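Local coordinates for protein esterase (Uncultured bacterium, PDB 5EGN) that degrades N-acyl-homoserine lactones, bacterial quorum-sensing signals, and probably hydrolyses carboxylic esters, with an alpha/beta-hydrolase fold, at residues A[29-34]-A[166-171]; A[54-59]-A[173-178]. The protein carries 2 engineered substitutions. All coordinates share one frame; numbering follows the deposited sequence.

Contact 1. Residues A[29-34]-A[166-171]; sequences STNGGI and KAHFSV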
loop_
_atom_site.group_PDB
_atom_site.type_symbol
_atom_site.label_atom_id
_atom_site.label_comp_id
_atom_site.label_asym_id
_atom_site.label_seq_id
_atom_site.Cartn_x
_atom_site.Cartn_y
_atom_site.Cartn_z
ATOM N N SER A 29 0.663 -10.754 -10.457
ATOM C CA SER A 29 -0.753 -10.591 -10.097
ATOM C C SER A 29 -1.002 -9.528 -9.023
ATOM O O SER A 29 -2.153 -9.232 -8.702
ATOM C CB SER A 29 -1.360 -11.920 -9.633
ATOM O OG SER A 29 -1.094 -12.143 -8.260
ATOM N N THR A 30 0.063 -8.954 -8.475
ATOM C CA THR A 30 -0.080 -7.908 -7.468
ATOM C C THR A 30 0.191 -6.537 -8.073
ATOM O O THR A 30 0.063 -6.347 -9.283
ATOM C CB THR A 30 0.873 -8.125 -6.279
ATOM O OG1 THR A 30 2.223 -7.870 -6.692
ATOM C CG2 THR A 30 0.766 -9.549 -5.760
ATOM N N ASN A 31 0.556 -5.583 -7.222
ATOM C CA ASN A 31 0.994 -4.268 -7.675
ATOM C C ASN A 31 1.939 -3.617 -6.673
ATOM O O ASN A 31 2.372 -4.254 -5.713
ATOM C CB ASN A 31 -0.202 -3.350 -7.938
ATOM C CG ASN A 31 -1.095 -3.187 -6.726
ATOM O OD1 ASN A 31 -0.756 -2.481 -5.776
ATOM N ND2 ASN A 31 -2.256 -3.829 -6.761
ATOM N N GLY A 32 2.245 -2.344 -6.899
ATOM C CA GLY A 32 3.225 -1.626 -6.103
ATOM C C GLY A 32 2.877 -1.463 -4.635
ATOM O O GLY A 32 3.766 -1.304 -3.790
ATOM N N GLY A 33 1.584 -1.516 -4.329
ATOM C CA GLY A 33 1.108 -1.372 -2.965
ATOM C C GLY A 33 1.825 -2.299 -2.000
ATOM O O GLY A 33 2.117 -1.921 -0.870
ATOM N N ILE A 34 2.133 -3.508 -2.464
ATOM C CA ILE A 34 2.826 -4.519 -1.660
ATOM C C ILE A 34 4.108 -4.007 -0.983
ATOM O O ILE A 34 4.582 -4.610 -0.020
ATOM C CB ILE A 34 3.183 -5.764 -2.523
ATOM C CG1 ILE A 34 3.410 -7.001 -1.648
ATOM C CG2 ILE A 34 4.396 -5.487 -3.404
ATOM C CD1 ILE A 34 3.618 -8.277 -2.433
ATOM N N LYS A 166 -5.030 -13.391 -2.420
ATOM C CA LYS A 166 -6.134 -14.067 -3.092
ATOM C C LYS A 166 -7.066 -13.044 -3.726
ATOM O O LYS A 166 -7.730 -13.325 -4.725
ATOM C CB LYS A 166 -6.907 -14.962 -2.122
ATOM C CG LYS A 166 -6.346 -16.370 -2.005
ATOM C CD LYS A 166 -7.275 -17.275 -1.209
ATOM C CE LYS A 166 -6.711 -18.684 -1.099
ATOM N NZ LYS A 166 -7.617 -19.593 -0.342
ATOM N N ALA A 167 -7.104 -11.854 -3.139
ATOM C CA ALA A 167 -7.919 -10.769 -3.668
ATOM C C ALA A 167 -7.301 -10.162 -4.925
ATOM O O ALA A 167 -8.018 -9.740 -5.832
ATOM C CB ALA A 167 -8.112 -9.700 -2.613
ATOM N N HIS A 168 -5.972 -10.126 -4.972
ATOM C CA HIS A 168 -5.252 -9.498 -6.080
ATOM C C HIS A 168 -5.619 -10.051 -7.460
ATOM O O HIS A 168 -5.816 -9.283 -8.402
ATOM C CB HIS A 168 -3.742 -9.630 -5.870
ATOM C CG HIS A 168 -3.121 -8.455 -5.181
ATOM N ND1 HIS A 168 -3.148 -7.183 -5.711
ATOM C CD2 HIS A 168 -2.445 -8.359 -4.012
ATOM C CE1 HIS A 168 -2.521 -6.354 -4.895
ATOM N NE2 HIS A 168 -2.085 -7.043 -3.857
ATOM N N PHE A 169 -5.711 -11.372 -7.589
ATOM C CA PHE A 169 -5.978 -11.966 -8.896
ATOM C C PHE A 169 -7.468 -12.170 -9.153
ATOM O O PHE A 169 -7.863 -12.580 -10.244
ATOM C CB PHE A 169 -5.235 -13.300 -9.051
ATOM C CG PHE A 169 -5.711 -14.386 -8.123
ATOM C CD1 PHE A 169 -6.781 -15.195 -8.471
ATOM C CD2 PHE A 169 -5.065 -14.623 -6.923
ATOM C CE1 PHE A 169 -7.214 -16.197 -7.630
ATOM C CE2 PHE A 169 -5.492 -15.629 -6.081
ATOM C CZ PHE A 169 -6.569 -16.415 -6.434
ATOM N N SER A 170 -8.290 -11.886 -8.149
ATOM C CA SER A 170 -9.734 -12.021 -8.293
ATOM C C SER A 170 -10.365 -10.693 -8.690
ATOM O O SER A 170 -11.555 -10.629 -9.001
ATOM C CB SER A 170 -10.358 -12.537 -6.995
ATOM O OG SER A 170 -9.877 -13.832 -6.679
ATOM N N VAL A 171 -9.563 -9.635 -8.676
ATOM C CA VAL A 171 -10.033 -8.316 -9.081
ATOM C C VAL A 171 -9.529 -7.977 -10.481
ATOM O O VAL A 171 -8.344 -7.698 -10.667
ATOM C CB VAL A 171 -9.585 -7.226 -8.088
ATOM C CG1 VAL A 171 -10.023 -5.852 -8.571
ATOM C CG2 VAL A 171 -10.147 -7.510 -6.704
#

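Contact 2. Residues A[54-59]-A[173-178]; sequences RGHGRS and SNFPKH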
loop_
_atom_site.group_PDB
_atom_site.type_symbol
_atom_site.label_atom_id
_atom_site.label_comp_id
_atom_site.label_asym_id
_atom_site.label_seq_id
_atom_site.Cartn_x
_atom_site.Cartn_y
_atom_site.Cartn_z
ATOM N N ARG A 54 3.207 -3.788 -16.419
ATOM C CA ARG A 54 2.120 -3.746 -17.386
ATOM C C ARG A 54 1.190 -4.927 -17.140
ATOM O O ARG A 54 1.642 -6.032 -16.844
ATOM C CB ARG A 54 2.655 -3.762 -18.821
ATOM C CG ARG A 54 3.509 -4.968 -19.172
ATOM C CD ARG A 54 3.801 -5.011 -20.662
ATOM N NE ARG A 54 4.450 -3.787 -21.122
ATOM C CZ ARG A 54 4.715 -3.512 -22.395
ATOM N NH1 ARG A 54 4.388 -4.377 -23.345
ATOM N NH2 ARG A 54 5.309 -2.372 -22.719
ATOM N N GLY A 55 -0.110 -4.683 -17.239
ATOM C CA GLY A 55 -1.091 -5.713 -16.958
ATOM C C GLY A 55 -1.429 -5.803 -15.482
ATOM O O GLY A 55 -2.228 -6.643 -15.071
ATOM N N HIS A 56 -0.820 -4.931 -14.684
ATOM C CA HIS A 56 -1.029 -4.941 -13.241
ATOM C C HIS A 56 -1.429 -3.573 -12.707
ATOM O O HIS A 56 -0.941 -2.544 -13.176
ATOM C CB HIS A 56 0.233 -5.415 -12.517
ATOM C CG HIS A 56 0.635 -6.816 -12.853
ATOM N ND1 HIS A 56 1.291 -7.142 -14.020
ATOM C CD2 HIS A 56 0.474 -7.977 -12.173
ATOM C CE1 HIS A 56 1.518 -8.444 -14.045
ATOM N NE2 HIS A 56 1.032 -8.973 -12.937
ATOM N N GLY A 57 -2.322 -3.581 -11.722
ATOM C CA GLY A 57 -2.684 -2.390 -10.975
ATOM C C GLY A 57 -3.131 -1.191 -11.786
ATOM O O GLY A 57 -4.180 -1.214 -12.429
ATOM N N ARG A 58 -2.322 -0.138 -11.752
ATOM C CA ARG A 58 -2.695 1.145 -12.332
ATOM C C ARG A 58 -2.093 1.363 -13.716
ATOM O O ARG A 58 -2.369 2.368 -14.370
ATOM C CB ARG A 58 -2.267 2.272 -11.395
ATOM C CG ARG A 58 -2.833 2.140 -9.997
ATOM C CD ARG A 58 -2.100 3.045 -9.031
ATOM N NE ARG A 58 -0.943 2.394 -8.428
ATOM C CZ ARG A 58 -0.765 2.262 -7.119
ATOM N NH1 ARG A 58 -1.669 2.742 -6.278
ATOM N NH2 ARG A 58 0.315 1.656 -6.649
ATOM N N SER A 59 -1.266 0.421 -14.153
ATOM C CA SER A 59 -0.648 0.504 -15.471
ATOM C C SER A 59 -1.591 -0.012 -16.547
ATOM O O SER A 59 -2.580 -0.683 -16.247
ATOM C CB SER A 59 0.665 -0.280 -15.503
ATOM O OG SER A 59 1.655 0.350 -14.710
ATOM N N SER A 173 -9.883 -5.426 -12.182
ATOM C CA SER A 173 -9.399 -4.054 -12.245
ATOM C C SER A 173 -7.902 -3.994 -11.965
ATOM O O SER A 173 -7.202 -3.118 -12.468
ATOM C CB SER A 173 -10.157 -3.177 -11.248
ATOM O OG SER A 173 -11.511 -3.579 -11.147
ATOM N N ASN A 174 -7.420 -4.931 -11.157
ATOM C CA ASN A 174 -6.007 -4.997 -10.810
ATOM C C ASN A 174 -5.257 -5.988 -11.692
ATOM O O ASN A 174 -4.159 -5.708 -12.168
ATOM C CB ASN A 174 -5.842 -5.377 -9.336
ATOM C CG ASN A 174 -4.395 -5.603 -8.949
ATOM O OD1 ASN A 174 -3.638 -4.655 -8.753
ATOM N ND2 ASN A 174 -4.006 -6.868 -8.823
ATOM N N PHE A 175 -5.867 -7.147 -11.908
ATOM C CA PHE A 175 -5.240 -8.216 -12.668
ATOM C C PHE A 175 -6.288 -8.970 -13.473
ATOM O O PHE A 175 -6.891 -9.921 -12.978
ATOM C CB PHE A 175 -4.496 -9.165 -11.726
ATOM C CG PHE A 175 -3.737 -10.253 -12.427
ATOM C CD1 PHE A 175 -2.590 -9.964 -13.146
ATOM C CD2 PHE A 175 -4.154 -11.571 -12.345
ATOM C CE1 PHE A 175 -1.882 -10.963 -13.785
ATOM C CE2 PHE A 175 -3.449 -12.577 -12.980
ATOM C CZ PHE A 175 -2.311 -12.272 -13.701
ATOM N N PRO A 176 -6.517 -8.538 -14.721
ATOM C CA PRO A 176 -7.512 -9.195 -15.573
ATOM C C PRO A 176 -7.018 -10.541 -16.084
ATOM O O PRO A 176 -5.819 -10.809 -16.061
ATOM C CB PRO A 176 -7.700 -8.202 -16.720
ATOM C CG PRO A 176 -6.410 -7.489 -16.806
ATOM C CD PRO A 176 -5.860 -7.413 -15.406
ATOM N N LYS A 177 -7.944 -11.374 -16.541
ATOM C CA LYS A 177 -7.632 -12.744 -16.930
ATOM C C LYS A 177 -6.765 -12.824 -18.184
ATOM O O LYS A 177 -5.921 -13.718 -18.320
ATOM C CB LYS A 177 -8.929 -13.523 -17.141
ATOM C CG LYS A 177 -8.734 -15.009 -17.301
ATOM C CD LYS A 177 -7.868 -15.584 -16.200
ATOM C CE LYS A 177 -7.097 -16.773 -16.739
ATOM N NZ LYS A 177 -7.990 -17.777 -17.388
ATOM N N HIS A 178 -6.975 -11.880 -19.096
ATOM C CA HIS A 178 -6.265 -11.884 -20.367
ATOM C C HIS A 178 -4.779 -11.592 -20.185
ATOM O O HIS A 178 -3.959 -11.992 -21.006
ATOM C CB HIS A 178 -6.884 -10.873 -21.334
ATOM C CG HIS A 178 -6.461 -9.457 -21.089
ATOM N ND1 HIS A 178 -7.162 -8.601 -20.268
ATOM C CD2 HIS A 178 -5.415 -8.745 -21.571
ATOM C CE1 HIS A 178 -6.561 -7.424 -20.249
ATOM N NE2 HIS A 178 -5.498 -7.485 -21.030
#

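Contact 1. Residues A[29-34]-A[166-171]
Thr30 lies over one face of the His168 imidazole: its CA sits 3.8 Å from the ring centroid, 18° off the normal, a CH-pi contact made by the backbone carbon. Its methyl CG2 continues over the same ring to CD2 at 3.8 Å, placed there because it stands anti to the carbonyl carbon, while OG1 turns back to its own loop and bonds His26 and the carbonyl of Pro27. At the ring edge, close to the ring plane, Asn31 ND2 comes within 3.2 Å of His168 CE1, the amide turned 72° against the imidazole. Ser29 adds its carbonyl O, 3.3 Å from His168 CB, and its CB, 4.2 Å from Phe169 CB.

The second shell fixes these groups. Asn31 OD1 accepts from Gly33 N at 2.9 Å in an Asx turn that opens the 3-10 segment 32-34, and ND2 is bonded to Asn174. His168 NE2 reaches Tyr36 OH of the second subunit, whose Phe40 also meets the imidazole. Phe169 turns away to stack on Phe142 of helix 138-146.

No hydrogen bond joins 29-34 to 166-171 directly. Van der Waals and CH-pi contact does the direct work between the loop after strand 21-25 and the end region of helix 159-168; the polar tie runs indirectly through Asn174, and the imidazole's NE2 serves the dimer interface.

Contact 2. Residues A[54-59]-A[173-178]
The His56 and Phe175 rings meet obliquely, with centroids 5.3 Å apart and planes at 33°. The two side chains run side by side and point the same way; NE2 of His56 approaches CE1 of Phe175 to 3.6 Å. Phe175 CG lies anti to the backbone N (chi1 -176°), which carries its ring alongside the imidazole, and Ser29 and Phe169 pack against that phenyl too. The imidazole is tethered through ND1, which donates to Arg54 O at 3.1 Å from above the carbonyl plane. An alanine in place of His56 would probably leave Arg54 O without this donor and open a gap beside the Phe175 ring.

Beside the ring pair the backbones join. Gly57 N donates to Asn174 O at 2.8 Å, and His56 CA adds a CA-H...O contact to the same oxygen. Asn174 OD1, whose strongest polar partner is Asn31, lies 3.3 Å from Gly57 CA. Pro176 CD, just before helix 177-185, rests 3.7 Å from Gly55 O. The type II' turn from His56 to Ser59 has Gly57 at a positive phi, which favours glycine. A single backbone bond, flanked by an aromatic pair and the Asn174 amide, thus ties the loop after strand 47-51 to the approach to helix 177-185.

The two contacts lie about 9 Å apart, centre to centre, on the same side of the chain's centre. Their segments alternate along the chain: 29-34 and 54-59, in loops following the parallel neighbours 21-25 and 47-51 of the central sheet, come first, then 166-171 and 173-178, around the connection between helices 159-168 and 177-185. Asn174 of contact 2 bridges to both segments of contact 1: besides meeting Asn31, its ND2 lies 3.0 Å from His168 O, a probable hydrogen bond. One helix-to-helix connection is thereby fastened to two loops that follow sheet strands, joining the helical insertion to the alpha/beta-hydrolase core, and both contacts also touch the second subunit.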